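Local coordinates for putative major capsid protein (Cafeteriavirus-dependent mavirus, PDB 6G44) that probably forms the outer protein shell of the virophage, its double jelly-roll subunits grouping in threes as capsomers, at residues Q58-N62 against F264-M268; L65-G70 against V270-A275; N104-A110 against S121-I127; L141-C145 against V202-V207. All coordinates share one frame; numbering follows the deposited sequence. Where two conformers were deposited one is given.

How the interactions relate
Interactions 1 and 2 follow one another along the same two strands, 58-66 and 258-273, with centres about 19 Å apart: in the first the strands face each other without a hydrogen bond, through apolar side chains and a ring resting on backbone; in the second the chain past the corner at Asn67 bonds directly to the end of strand 258-273. Interactions 3 and 4 are nested inside the loops both of these close. They touch, centres about 13 Å apart, through Asn104, whose ND2 lies 2.8 Å from both Ala205 O and Glu204 OE2, probable hydrogen bonds. Interaction 1 lies about 15 Å, centre to centre, from each of them. Interaction 2 meets a second subunit and interaction 4 the third.

Interaction 1: Q58-N62 against F264-M268; sequences QITFN and FKINM
Phe264 opens the contact with CE2 4.1 Å from Ile59 CD1, an oblique approach to the ring. CG anti to the backbone N (chi1 -176°) places the ring for this meeting, and the Phe236 ring packs on it. Two residues on, Ile266 puts its CG2 branch 3.8 Å from Ile59 CG2, methyl against methyl, while its CG1 comes within 4.1 Å of Phe61 CZ. The carbonyl oxygen of Ile266 sits at the edge of the Phe61 ring, near its plane. No hydrogen bond joins the segments: the strand axes pass 8.6 Å apart at 33°, and side chains of both strands fill the gap, with the Phe61 ring also resting on backbone, an arrangement consistent with the interior of a jelly-roll beta sandwich, where strands of facing layers meet through alternate residues. Ile59 and Phe61 bond through their backbones to strand 222-235, Thr60 to Val48, and Val77 of strand 74-84 packs beside Phe264 and Ile266. At Asn267 the peptide leading to the next residue runs past the ring, so that Met268 N is 3.5 Å from Phe61 CE1. Met268 CB stands over the centre of one face of Phe61, a CH-pi contact 4.0 Å from the centroid and 9° off the ring normal. Beyond it the thioether bends: SD makes an oblique Met-aromatic contact and CE ends 3.8 Å from Phe61 CB.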
loop_
_atom_site.group_PDB
_atom_site.type_symbol
_atom_site.label_atom_id
_atom_site.label_comp_id
_atom_site.label_asym_id
_atom_site.label_seq_id
_atom_site.Cartn_x
_atom_site.Cartn_y
_atom_site.Cartn_z
ATOM N N GLN C 58 -13.124 8.098 -37.060
ATOM C CA GLN C 58 -14.219 7.367 -36.415
ATOM C C GLN C 58 -13.997 5.855 -36.491
ATOM O O GLN C 58 -13.593 5.321 -37.526
ATOM C CB GLN C 58 -15.558 7.741 -37.032
ATOM C CG GLN C 58 -16.762 7.272 -36.209
ATOM C CD GLN C 58 -18.078 7.514 -36.899
ATOM O OE1 GLN C 58 -18.395 6.827 -37.853
ATOM N NE2 GLN C 58 -18.860 8.458 -36.395
ATOM N N ILE C 59 -14.247 5.159 -35.370
ATOM C CA ILE C 59 -14.131 3.715 -35.271
ATOM C C ILE C 59 -15.427 3.207 -34.674
ATOM O O ILE C 59 -15.879 3.745 -33.692
ATOM C CB ILE C 59 -12.952 3.326 -34.344
ATOM C CG1 ILE C 59 -11.614 3.815 -34.933
ATOM C CG2 ILE C 59 -12.932 1.808 -34.103
ATOM C CD1 ILE C 59 -10.530 4.044 -33.872
ATOM N N THR C 60 -16.056 2.221 -35.321
ATOM C CA THR C 60 -17.331 1.691 -34.886
ATOM C C THR C 60 -17.271 0.194 -34.689
ATOM O O THR C 60 -16.832 -0.566 -35.569
ATOM C CB THR C 60 -18.436 2.022 -35.909
ATOM O OG1 THR C 60 -18.611 3.436 -35.953
ATOM C CG2 THR C 60 -19.758 1.359 -35.508
ATOM N N PHE C 61 -17.731 -0.225 -33.506
ATOM C CA PHE C 61 -18.006 -1.630 -33.229
ATOM C C PHE C 61 -19.510 -1.829 -33.277
ATOM O O PHE C 61 -20.275 -1.041 -32.715
ATOM C CB PHE C 61 -17.449 -2.054 -31.852
ATOM C CG PHE C 61 -15.977 -1.850 -31.725
ATOM C CD1 PHE C 61 -15.079 -2.779 -32.194
ATOM C CD2 PHE C 61 -15.489 -0.663 -31.187
ATOM C CE1 PHE C 61 -13.727 -2.561 -32.120
ATOM C CE2 PHE C 61 -14.139 -0.439 -31.114
ATOM C CZ PHE C 61 -13.252 -1.389 -31.577
ATOM N N ASN C 62 -19.941 -2.882 -33.982
ATOM C CA ASN C 62 -21.379 -3.167 -34.115
ATOM C C ASN C 62 -21.488 -4.664 -34.002
ATOM O O ASN C 62 -21.177 -5.398 -34.924
ATOM C CB ASN C 62 -21.903 -2.639 -35.462
ATOM C CG ASN C 62 -23.391 -2.851 -35.638
ATOM O OD1 ASN C 62 -23.970 -3.766 -35.081
ATOM N ND2 ASN C 62 -24.019 -1.990 -36.438
ATOM N N PHE C 264 -1.948 0.886 -36.932
ATOM C CA PHE C 264 -2.959 0.935 -35.843
ATOM C C PHE C 264 -4.054 -0.113 -36.010
ATOM O O PHE C 264 -4.633 -0.266 -37.090
ATOM C CB PHE C 264 -3.545 2.322 -35.716
ATOM C CG PHE C 264 -4.508 2.466 -34.582
ATOM C CD1 PHE C 264 -4.031 2.753 -33.319
ATOM C CD2 PHE C 264 -5.853 2.311 -34.763
ATOM C CE1 PHE C 264 -4.918 2.891 -32.255
ATOM C CE2 PHE C 264 -6.745 2.446 -33.706
ATOM C CZ PHE C 264 -6.261 2.712 -32.442
ATOM N N LYS C 265 -4.296 -0.867 -34.930
ATOM C CA LYS C 265 -5.385 -1.815 -34.847
ATOM C C LYS C 265 -6.086 -1.636 -33.505
ATOM O O LYS C 265 -5.457 -1.215 -32.525
ATOM C CB LYS C 265 -4.873 -3.240 -34.948
ATOM C CG LYS C 265 -4.198 -3.565 -36.276
ATOM C CD LYS C 265 -5.195 -3.591 -37.414
ATOM C CE LYS C 265 -4.565 -3.995 -38.747
ATOM N NZ LYS C 265 -5.538 -3.734 -39.863
ATOM N N ILE C 266 -7.376 -1.925 -33.482
ATOM C CA ILE C 266 -8.181 -1.825 -32.273
ATOM C C ILE C 266 -9.261 -2.891 -32.277
ATOM O O ILE C 266 -9.898 -3.141 -33.314
ATOM C CB ILE C 266 -8.755 -0.408 -32.090
ATOM C CG1 ILE C 266 -9.448 -0.244 -30.711
ATOM C CG2 ILE C 266 -9.681 -0.029 -33.238
ATOM C CD1 ILE C 266 -9.902 1.165 -30.425
ATOM N N ASN C 267 -9.418 -3.568 -31.136
ATOM C CA ASN C 267 -10.506 -4.521 -30.913
ATOM C C ASN C 267 -11.183 -4.199 -29.587
ATOM O O ASN C 267 -10.540 -3.647 -28.697
ATOM C CB ASN C 267 -9.952 -5.945 -30.875
ATOM C CG ASN C 267 -9.381 -6.397 -32.209
ATOM O OD1 ASN C 267 -9.708 -5.847 -33.256
ATOM N ND2 ASN C 267 -8.566 -7.434 -32.182
ATOM N N MET C 268 -12.457 -4.549 -29.470
ATOM C CA MET C 268 -13.199 -4.455 -28.202
ATOM C C MET C 268 -13.281 -5.835 -27.620
ATOM O O MET C 268 -13.728 -6.758 -28.295
ATOM C CB MET C 268 -14.576 -3.859 -28.390
ATOM C CG MET C 268 -15.355 -3.764 -27.084
ATOM S SD MET C 268 -16.759 -2.643 -27.169
ATOM C CE MET C 268 -17.796 -3.514 -28.331
#

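Interaction 2: L65-G70 against V270-A275; sequences LGNLTG and VQNWVA
A short antiparallel beta pairing, formed where the chain turns a corner at Asn67 at one end of the N-terminal jelly-roll sheet, joins Leu68-Thr69 to Asn272-Trp273. Leu68 and Trp273 are the hydrogen-bonded pair, exchanging two N-H...O bonds of 2.9 Å between Leu68 N and Trp273 O and between Trp273 N and Leu68 O. Gly70 N extends the pairing to Gln271 O. On the face carrying Leu68 and Trp273, Leu68 CB stands over the six-membered ring of the indole, a CH-pi contact 3.9 Å from the centroid and 15° off the normal. Leu68 CD1 continues to Ala275 CB, and Trp273 NE1 is bonded to Tyr21 OH of the second subunit, tying this corner to the trimer interface. On the other face, Thr69 and Asn272 are the non-hydrogen-bonded pair. CG anti to the backbone N (chi1 -180°) extends the Asn272 amide to the residues before and after the corner, and ND2 donates in its own plane both to Gly66 O, 2.8 Å away, and to Thr69 OG1, a longer bond. One water donates to Asn67 OD1 and Asn272 OD1; a second accepts from Asn67 ND2, at 2.7 Å, and from Ala275 N.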
loop_
_atom_site.group_PDB
_atom_site.type_symbol
_atom_site.label_atom_id
_atom_site.label_comp_id
_atom_site.label_asym_id
_atom_site.label_seq_id
_atom_site.Cartn_x
_atom_site.Cartn_y
_atom_site.Cartn_z
ATOM N N LEU C 65 -24.979 -9.050 -29.000
ATOM C CA LEU C 65 -24.508 -10.097 -28.106
ATOM C C LEU C 65 -25.673 -10.585 -27.286
ATOM O O LEU C 65 -26.382 -9.828 -26.663
ATOM C CB LEU C 65 -23.379 -9.581 -27.190
ATOM C CG LEU C 65 -22.034 -9.266 -27.839
ATOM C CD1 LEU C 65 -21.123 -8.591 -26.800
ATOM C CD2 LEU C 65 -21.370 -10.454 -28.463
ATOM N N GLY C 66 -25.829 -11.891 -27.289
ATOM C CA GLY C 66 -26.902 -12.508 -26.550
ATOM C C GLY C 66 -26.566 -12.708 -25.085
ATOM O O GLY C 66 -25.391 -12.612 -24.678
ATOM N N ASN C 67 -27.605 -12.941 -24.307
ATOM C CA ASN C 67 -27.441 -13.359 -22.907
ATOM C C ASN C 67 -26.621 -12.286 -22.138
ATOM O O ASN C 67 -26.911 -11.107 -22.292
ATOM C CB ASN C 67 -26.905 -14.794 -22.849
ATOM C CG ASN C 67 -27.865 -15.767 -23.476
ATOM O OD1 ASN C 67 -27.701 -16.165 -24.660
ATOM N ND2 ASN C 67 -28.903 -16.082 -22.745
ATOM N N LEU C 68 -25.627 -12.672 -21.327
ATOM C CA LEU C 68 -24.936 -11.687 -20.484
ATOM C C LEU C 68 -23.633 -11.219 -21.088
ATOM O O LEU C 68 -22.870 -12.008 -21.617
ATOM C CB LEU C 68 -24.680 -12.259 -19.098
ATOM C CG LEU C 68 -25.930 -12.676 -18.323
ATOM C CD1 LEU C 68 -25.556 -13.166 -16.919
ATOM C CD2 LEU C 68 -26.996 -11.603 -18.261
ATOM N N THR C 69 -23.374 -9.918 -20.955
ATOM C CA THR C 69 -22.155 -9.291 -21.444
ATOM C C THR C 69 -21.471 -8.560 -20.293
ATOM O O THR C 69 -22.128 -7.901 -19.501
ATOM C CB THR C 69 -22.493 -8.328 -22.613
ATOM O OG1 THR C 69 -22.973 -9.135 -23.712
ATOM C CG2 THR C 69 -21.284 -7.517 -23.083
ATOM N N GLY C 70 -20.150 -8.671 -20.232
ATOM C CA GLY C 70 -19.373 -7.985 -19.214
ATOM C C GLY C 70 -19.667 -6.508 -19.095
ATOM O O GLY C 70 -19.759 -5.799 -20.112
ATOM N N VAL C 270 -14.631 -8.257 -24.507
ATOM C CA VAL C 270 -15.587 -8.339 -23.419
ATOM C C VAL C 270 -16.066 -9.770 -23.221
ATOM O O VAL C 270 -16.242 -10.516 -24.191
ATOM C CB VAL C 270 -16.796 -7.378 -23.658
ATOM C CG1 VAL C 270 -17.653 -7.826 -24.862
ATOM C CG2 VAL C 270 -17.619 -7.149 -22.409
ATOM N N GLN C 271 -16.291 -10.154 -21.968
ATOM C CA GLN C 271 -16.881 -11.436 -21.673
ATOM C C GLN C 271 -18.336 -11.514 -22.136
ATOM O O GLN C 271 -19.062 -10.536 -22.156
ATOM C CB GLN C 271 -16.781 -11.697 -20.159
ATOM C CG GLN C 271 -15.356 -11.985 -19.675
ATOM C CD GLN C 271 -15.180 -11.699 -18.212
ATOM O OE1 GLN C 271 -15.351 -10.563 -17.786
ATOM N NE2 GLN C 271 -14.835 -12.739 -17.411
ATOM N N ASN C 272 -18.747 -12.722 -22.502
ATOM C CA ASN C 272 -20.116 -12.987 -22.906
ATOM C C ASN C 272 -20.452 -14.418 -22.501
ATOM O O ASN C 272 -19.661 -15.308 -22.743
ATOM C CB ASN C 272 -20.296 -12.806 -24.415
ATOM C CG ASN C 272 -21.728 -13.070 -24.851
ATOM O OD1 ASN C 272 -22.039 -14.156 -25.359
ATOM N ND2 ASN C 272 -22.606 -12.141 -24.622
ATOM N N TRP C 273 -21.603 -14.611 -21.859
ATOM C CA TRP C 273 -21.917 -15.936 -21.312
ATOM C C TRP C 273 -23.386 -16.078 -21.026
ATOM O O TRP C 273 -24.126 -15.099 -20.945
ATOM C CB TRP C 273 -21.055 -16.229 -20.053
ATOM C CG TRP C 273 -21.445 -15.437 -18.853
ATOM C CD1 TRP C 273 -22.184 -15.889 -17.800
ATOM C CD2 TRP C 273 -21.133 -14.060 -18.562
ATOM N NE1 TRP C 273 -22.346 -14.890 -16.870
ATOM C CE2 TRP C 273 -21.730 -13.751 -17.321
ATOM C CE3 TRP C 273 -20.396 -13.062 -19.219
ATOM C CZ2 TRP C 273 -21.619 -12.485 -16.729
ATOM C CZ3 TRP C 273 -20.295 -11.797 -18.622
ATOM C CH2 TRP C 273 -20.915 -11.524 -17.410
ATOM N N VAL C 274 -23.801 -17.345 -20.857
ATOM C CA VAL C 274 -25.156 -17.674 -20.501
ATOM C C VAL C 274 -25.258 -17.700 -18.989
ATOM O O VAL C 274 -24.404 -18.291 -18.304
ATOM C CB VAL C 274 -25.522 -19.048 -21.099
ATOM C CG1 VAL C 274 -26.886 -19.508 -20.614
ATOM C CG2 VAL C 274 -25.464 -19.006 -22.624
ATOM N N ALA C 275 -26.319 -17.082 -18.493
ATOM C CA ALA C 275 -26.565 -16.996 -17.060
ATOM C C ALA C 275 -26.638 -18.407 -16.486
ATOM O O ALA C 275 -27.280 -19.280 -17.065
ATOM C CB ALA C 275 -27.839 -16.222 -16.799
HETATM O O HOH W 1 -24.985 -15.546 -25.718
HETATM O O HOH W 2 -28.720 -15.789 -20.076
#

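Interaction 3: N104-A110 against S121-I127; sequences NRSIPVA and SYPAQLI
Ile107 O receives the N-H of Ala124, in the first turn of helix 123-130, at 3.0 Å, with Pro123 CD and CB packed against it. This first-turn N-H thus finds its acceptor in the loop after helix 102-105. Next along the chain, Pro108 O receives a water at 2.7 Å, and that water accepts from Gln125 N, so a second amide of the first turn reaches the same loop indirectly. Tyr122, at the N-cap position, lays its ring with Pro108 O at the edge, near the ring plane, and its CE1 lies 3.8 Å from Val109 CG2, the two side chains running side by side. Ala110 and Ser121 close the pairing of strands 110-114 and 117-121, an antiparallel hydrogen-bonded pair with 2.9 Å bonds from Ala110 N to Ser121 O and from Ser121 N to Ala110 O. The contact therefore links a beta hairpin to the helices flanking it. Pro123 packs against the 104-110 segment, its CG 3.8 Å from Ile107 CG2 and also touching Ala110 CB. Asn104 offers CB to Ile127 CG2, while its amide, bonded to Glu204 through ND2, accepts from Val207 N at OD1. Arg105 points away; its guanidinium bonds to Asn240 O and Glu239 O and makes a salt bridge to Asp351. With proline supplying no N-H at the first helical position, the leading amides of Ala124 and Gln125 are satisfied from the 104-110 side, one directly and one through water, which probably helps set where the helix begins.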
loop_
_atom_site.group_PDB
_atom_site.type_symbol
_atom_site.label_atom_id
_atom_site.label_comp_id
_atom_site.label_asym_id
_atom_site.label_seq_id
_atom_site.Cartn_x
_atom_site.Cartn_y
_atom_site.Cartn_z
ATOM N N ASN C 104 -8.115 6.057 -23.114
ATOM C CA ASN C 104 -9.191 7.029 -22.870
ATOM C C ASN C 104 -8.777 8.475 -23.204
ATOM O O ASN C 104 -9.627 9.273 -23.637
ATOM C CB ASN C 104 -9.759 6.870 -21.454
ATOM C CG ASN C 104 -10.584 5.623 -21.330
ATOM O OD1 ASN C 104 -11.733 5.594 -21.761
ATOM N ND2 ASN C 104 -10.008 4.567 -20.712
ATOM N N ARG C 105 -7.492 8.798 -23.067
ATOM C CA ARG C 105 -6.977 10.108 -23.505
ATOM C C ARG C 105 -7.185 10.357 -24.990
ATOM O O ARG C 105 -7.252 11.513 -25.415
ATOM C CB ARG C 105 -5.482 10.242 -23.236
ATOM C CG ARG C 105 -5.115 10.668 -21.832
ATOM C CD ARG C 105 -3.610 10.937 -21.700
ATOM N NE ARG C 105 -3.067 11.869 -22.685
ATOM C CZ ARG C 105 -2.966 13.199 -22.538
ATOM N NH1 ARG C 105 -2.419 13.942 -23.520
ATOM N NH2 ARG C 105 -3.405 13.801 -21.433
ATOM N N SER C 106 -7.250 9.268 -25.744
ATOM C CA SER C 106 -7.348 9.310 -27.216
ATOM C C SER C 106 -8.792 9.330 -27.713
ATOM O O SER C 106 -8.998 9.231 -28.934
ATOM C CB SER C 106 -6.624 8.107 -27.790
ATOM O OG SER C 106 -5.230 8.187 -27.540
ATOM N N ILE C 107 -9.795 9.428 -26.842
ATOM C CA ILE C 107 -11.189 9.364 -27.275
ATOM C C ILE C 107 -11.948 10.568 -26.727
ATOM O O ILE C 107 -12.441 10.556 -25.605
ATOM C CB ILE C 107 -11.873 8.048 -26.852
ATOM C CG1 ILE C 107 -11.116 6.807 -27.308
ATOM C CG2 ILE C 107 -13.318 8.037 -27.346
ATOM C CD1 ILE C 107 -11.505 5.525 -26.576
ATOM N N PRO C 108 -12.076 11.633 -27.531
ATOM C CA PRO C 108 -12.784 12.802 -27.029
ATOM C C PRO C 108 -14.284 12.637 -26.824
ATOM O O PRO C 108 -14.855 13.272 -25.939
ATOM C CB PRO C 108 -12.509 13.878 -28.078
ATOM C CG PRO C 108 -11.428 13.385 -28.910
ATOM C CD PRO C 108 -11.307 11.909 -28.750
ATOM N N VAL C 109 -14.900 11.788 -27.643
ATOM C CA VAL C 109 -16.322 11.531 -27.547
ATOM C C VAL C 109 -16.580 10.077 -27.955
ATOM O O VAL C 109 -15.907 9.529 -28.845
ATOM C CB VAL C 109 -17.148 12.557 -28.369
ATOM C CG1 VAL C 109 -16.694 12.601 -29.822
ATOM C CG2 VAL C 109 -18.634 12.253 -28.258
ATOM N N ALA C 110 -17.506 9.460 -27.231
ATOM C CA ALA C 110 -17.961 8.109 -27.497
ATOM C C ALA C 110 -19.475 8.079 -27.437
ATOM O O ALA C 110 -20.110 8.791 -26.635
ATOM C CB ALA C 110 -17.356 7.157 -26.474
ATOM N N SER C 121 -20.881 10.296 -24.240
ATOM C CA SER C 121 -19.969 10.726 -23.178
ATOM C C SER C 121 -18.628 11.116 -23.743
ATOM O O SER C 121 -18.378 11.011 -24.941
ATOM C CB SER C 121 -19.890 9.641 -22.123
ATOM O OG SER C 121 -19.189 8.565 -22.586
ATOM N N TYR C 122 -17.740 11.580 -22.856
ATOM C CA TYR C 122 -16.506 12.235 -23.269
ATOM C C TYR C 122 -15.334 11.622 -22.500
ATOM O O TYR C 122 -14.918 12.172 -21.454
ATOM C CB TYR C 122 -16.658 13.736 -23.009
ATOM C CG TYR C 122 -17.866 14.275 -23.722
ATOM C CD1 TYR C 122 -17.808 14.573 -25.064
ATOM C CD2 TYR C 122 -19.079 14.414 -23.054
ATOM C CE1 TYR C 122 -18.944 15.024 -25.750
ATOM C CE2 TYR C 122 -20.215 14.850 -23.726
ATOM C CZ TYR C 122 -20.124 15.162 -25.064
ATOM O OH TYR C 122 -21.277 15.607 -25.706
ATOM N N PRO C 123 -14.818 10.485 -22.978
ATOM C CA PRO C 123 -13.841 9.736 -22.170
ATOM C C PRO C 123 -12.590 10.530 -21.805
ATOM O O PRO C 123 -12.098 10.402 -20.666
ATOM C CB PRO C 123 -13.516 8.546 -23.076
ATOM C CG PRO C 123 -14.782 8.316 -23.857
ATOM C CD PRO C 123 -15.272 9.699 -24.162
ATOM N N ALA C 124 -12.025 11.305 -22.724
ATOM C CA ALA C 124 -10.777 12.037 -22.422
ATOM C C ALA C 124 -11.048 13.046 -21.299
ATOM O O ALA C 124 -10.213 13.220 -20.407
ATOM C CB ALA C 124 -10.258 12.736 -23.665
ATOM N N GLN C 125 -12.176 13.744 -21.367
ATOM C CA GLN C 125 -12.568 14.710 -20.329
ATOM C C GLN C 125 -12.818 13.978 -18.992
ATOM O O GLN C 125 -12.385 14.461 -17.917
ATOM C CB GLN C 125 -13.815 15.476 -20.812
ATOM C CG GLN C 125 -14.376 16.516 -19.883
ATOM C CD GLN C 125 -15.594 17.170 -20.504
ATOM O OE1 GLN C 125 -16.681 16.592 -20.497
ATOM N NE2 GLN C 125 -15.415 18.383 -21.032
ATOM N N LEU C 126 -13.468 12.821 -19.045
ATOM C CA LEU C 126 -13.838 12.028 -17.859
ATOM C C LEU C 126 -12.575 11.546 -17.149
ATOM O O LEU C 126 -12.433 11.728 -15.937
ATOM C CB LEU C 126 -14.709 10.799 -18.203
ATOM C CG LEU C 126 -16.232 10.804 -18.406
ATOM C CD1 LEU C 126 -16.666 9.502 -19.060
ATOM C CD2 LEU C 126 -16.969 10.973 -17.090
ATOM N N ILE C 127 -11.644 10.981 -17.903
ATOM C CA ILE C 127 -10.466 10.386 -17.267
ATOM C C ILE C 127 -9.564 11.466 -16.736
ATOM O O ILE C 127 -8.878 11.207 -15.731
ATOM C CB ILE C 127 -9.738 9.389 -18.210
ATOM C CG1 ILE C 127 -8.783 8.457 -17.455
ATOM C CG2 ILE C 127 -8.989 10.082 -19.313
ATOM C CD1 ILE C 127 -9.405 7.661 -16.331
HETATM O O HOH W 3 -13.397 14.458 -23.962
#

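Interaction 4: L141-C145 against V202-V207; sequences LLSPC and VDEALV
Ser143 OG serves as donor and acceptor at once: it gives its hydrogen to Glu204 OE1 at 2.8 Å and accepts from Cys145 N, 3.0 Å away, closing an ST turn just after helix 136-142 ends. The hydroxyl meets the carboxylate from above, 65° out of its plane. Glu204 reaches it with an extended chain, CG anti to the backbone N (chi1 -180°), and OE2 has a second partner in Asn104, so the buried carboxylate is engaged at both oxygens, which would probably ease the burial of its charge. Leu142 O, on the last helical turn, accepts from Ala205 N at 2.9 Å, with Glu204 CA also close at 3.4 Å. Strand 195-205 belongs to the N-terminal jelly-roll sheet, where strand 74-84 pairs with it; the chain leaving the helix (142-144) runs nearly antiparallel to 202-207, 159° apart, so the helix's last residue is bonded to the end of the strand. Apolar contacts lie either side of these bonds. Leu142 sends CD1 to Val207 CG2 at 3.9 Å, their side chains crossing at about a right angle, and at the other end Pro144 CG rests obliquely on Val202 CG1, also at 3.9 Å. Asp203 is salt-bridged to Arg74, whose NH2 also bonds to Leu141 O.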
loop_
_atom_site.group_PDB
_atom_site.type_symbol
_atom_site.label_atom_id
_atom_site.label_comp_id
_atom_site.label_asym_id
_atom_site.label_seq_id
_atom_site.Cartn_x
_atom_site.Cartn_y
_atom_site.Cartn_z
ATOM N N LEU C 141 -6.466 -1.377 -12.418
ATOM C CA LEU C 141 -7.285 -2.342 -13.157
ATOM C C LEU C 141 -7.845 -1.725 -14.440
ATOM O O LEU C 141 -8.178 -2.436 -15.390
ATOM C CB LEU C 141 -8.426 -2.862 -12.309
ATOM C CG LEU C 141 -8.040 -3.653 -11.064
ATOM C CD1 LEU C 141 -9.303 -4.030 -10.298
ATOM C CD2 LEU C 141 -7.250 -4.884 -11.420
ATOM N N LEU C 142 -7.988 -0.407 -14.445
ATOM C CA LEU C 142 -8.504 0.333 -15.598
ATOM C C LEU C 142 -7.483 0.365 -16.735
ATOM O O LEU C 142 -7.814 0.071 -17.899
ATOM C CB LEU C 142 -8.917 1.735 -15.141
ATOM C CG LEU C 142 -9.911 2.553 -15.968
ATOM C CD1 LEU C 142 -10.422 3.722 -15.154
ATOM C CD2 LEU C 142 -9.278 3.067 -17.249
ATOM N N SER C 143 -6.236 0.710 -16.424
ATOM C CA SER C 143 -5.190 0.844 -17.448
ATOM C C SER C 143 -3.863 0.348 -16.907
ATOM O O SER C 143 -3.577 0.562 -15.703
ATOM C CB SER C 143 -5.012 2.315 -17.820
ATOM O OG SER C 143 -3.991 2.527 -18.770
ATOM N N PRO C 144 -2.998 -0.203 -17.771
ATOM C CA PRO C 144 -1.611 -0.506 -17.384
ATOM C C PRO C 144 -0.808 0.763 -17.108
ATOM O O PRO C 144 0.261 0.698 -16.490
ATOM C CB PRO C 144 -1.038 -1.277 -18.591
ATOM C CG PRO C 144 -1.881 -0.768 -19.738
ATOM C CD PRO C 144 -3.266 -0.571 -19.178
ATOM N N CYS C 145 -1.276 1.909 -17.584
ATOM C CA CYS C 145 -0.554 3.167 -17.404
ATOM C C CYS C 145 -1.377 4.041 -16.477
ATOM O O CYS C 145 -1.998 5.021 -16.916
ATOM C CB CYS C 145 -0.384 3.834 -18.766
ATOM S SG CYS C 145 0.738 2.903 -19.833
ATOM N N VAL C 202 -1.802 -2.125 -25.799
ATOM C CA VAL C 202 -2.442 -1.666 -24.529
ATOM C C VAL C 202 -3.880 -2.148 -24.495
ATOM O O VAL C 202 -4.620 -1.935 -25.478
ATOM C CB VAL C 202 -2.431 -0.132 -24.405
ATOM C CG1 VAL C 202 -3.213 0.344 -23.182
ATOM C CG2 VAL C 202 -0.998 0.368 -24.382
ATOM N N ASP C 203 -4.297 -2.745 -23.374
ATOM C CA ASP C 203 -5.671 -3.253 -23.151
ATOM C C ASP C 203 -6.217 -2.453 -21.957
ATOM O O ASP C 203 -5.809 -2.719 -20.813
ATOM C CB ASP C 203 -5.610 -4.768 -22.865
ATOM C CG ASP C 203 -6.963 -5.430 -22.646
ATOM O OD1 ASP C 203 -7.925 -4.747 -22.273
ATOM O OD2 ASP C 203 -7.058 -6.694 -22.825
ATOM N N GLU C 204 -7.119 -1.518 -22.211
ATOM C CA GLU C 204 -7.601 -0.537 -21.219
ATOM C C GLU C 204 -9.141 -0.521 -21.196
ATOM O O GLU C 204 -9.791 -0.587 -22.250
ATOM C CB GLU C 204 -7.041 0.843 -21.595
ATOM C CG GLU C 204 -7.422 1.992 -20.676
ATOM C CD GLU C 204 -6.592 3.246 -20.908
ATOM O OE1 GLU C 204 -5.362 3.115 -21.122
ATOM O OE2 GLU C 204 -7.178 4.360 -20.877
ATOM N N ALA C 205 -9.752 -0.477 -20.009
ATOM C CA ALA C 205 -11.192 -0.376 -19.886
ATOM C C ALA C 205 -11.687 0.923 -20.516
ATOM O O ALA C 205 -11.081 1.989 -20.298
ATOM C CB ALA C 205 -11.603 -0.433 -18.423
ATOM N N LEU C 206 -12.776 0.854 -21.282
ATOM C CA LEU C 206 -13.396 2.068 -21.811
ATOM C C LEU C 206 -14.158 2.811 -20.727
ATOM O O LEU C 206 -15.019 2.203 -20.082
ATOM C CB LEU C 206 -14.368 1.697 -22.930
ATOM C CG LEU C 206 -15.128 2.847 -23.591
ATOM C CD1 LEU C 206 -14.227 3.910 -24.174
ATOM C CD2 LEU C 206 -16.045 2.276 -24.678
ATOM N N VAL C 207 -13.881 4.120 -20.563
ATOM C CA VAL C 207 -14.573 4.984 -19.612
ATOM C C VAL C 207 -15.605 5.803 -20.374
ATOM O O VAL C 207 -15.325 6.898 -20.883
ATOM C CB VAL C 207 -13.560 5.881 -18.876
ATOM C CG1 VAL C 207 -14.229 6.847 -17.917
ATOM C CG2 VAL C 207 -12.563 4.988 -18.147
#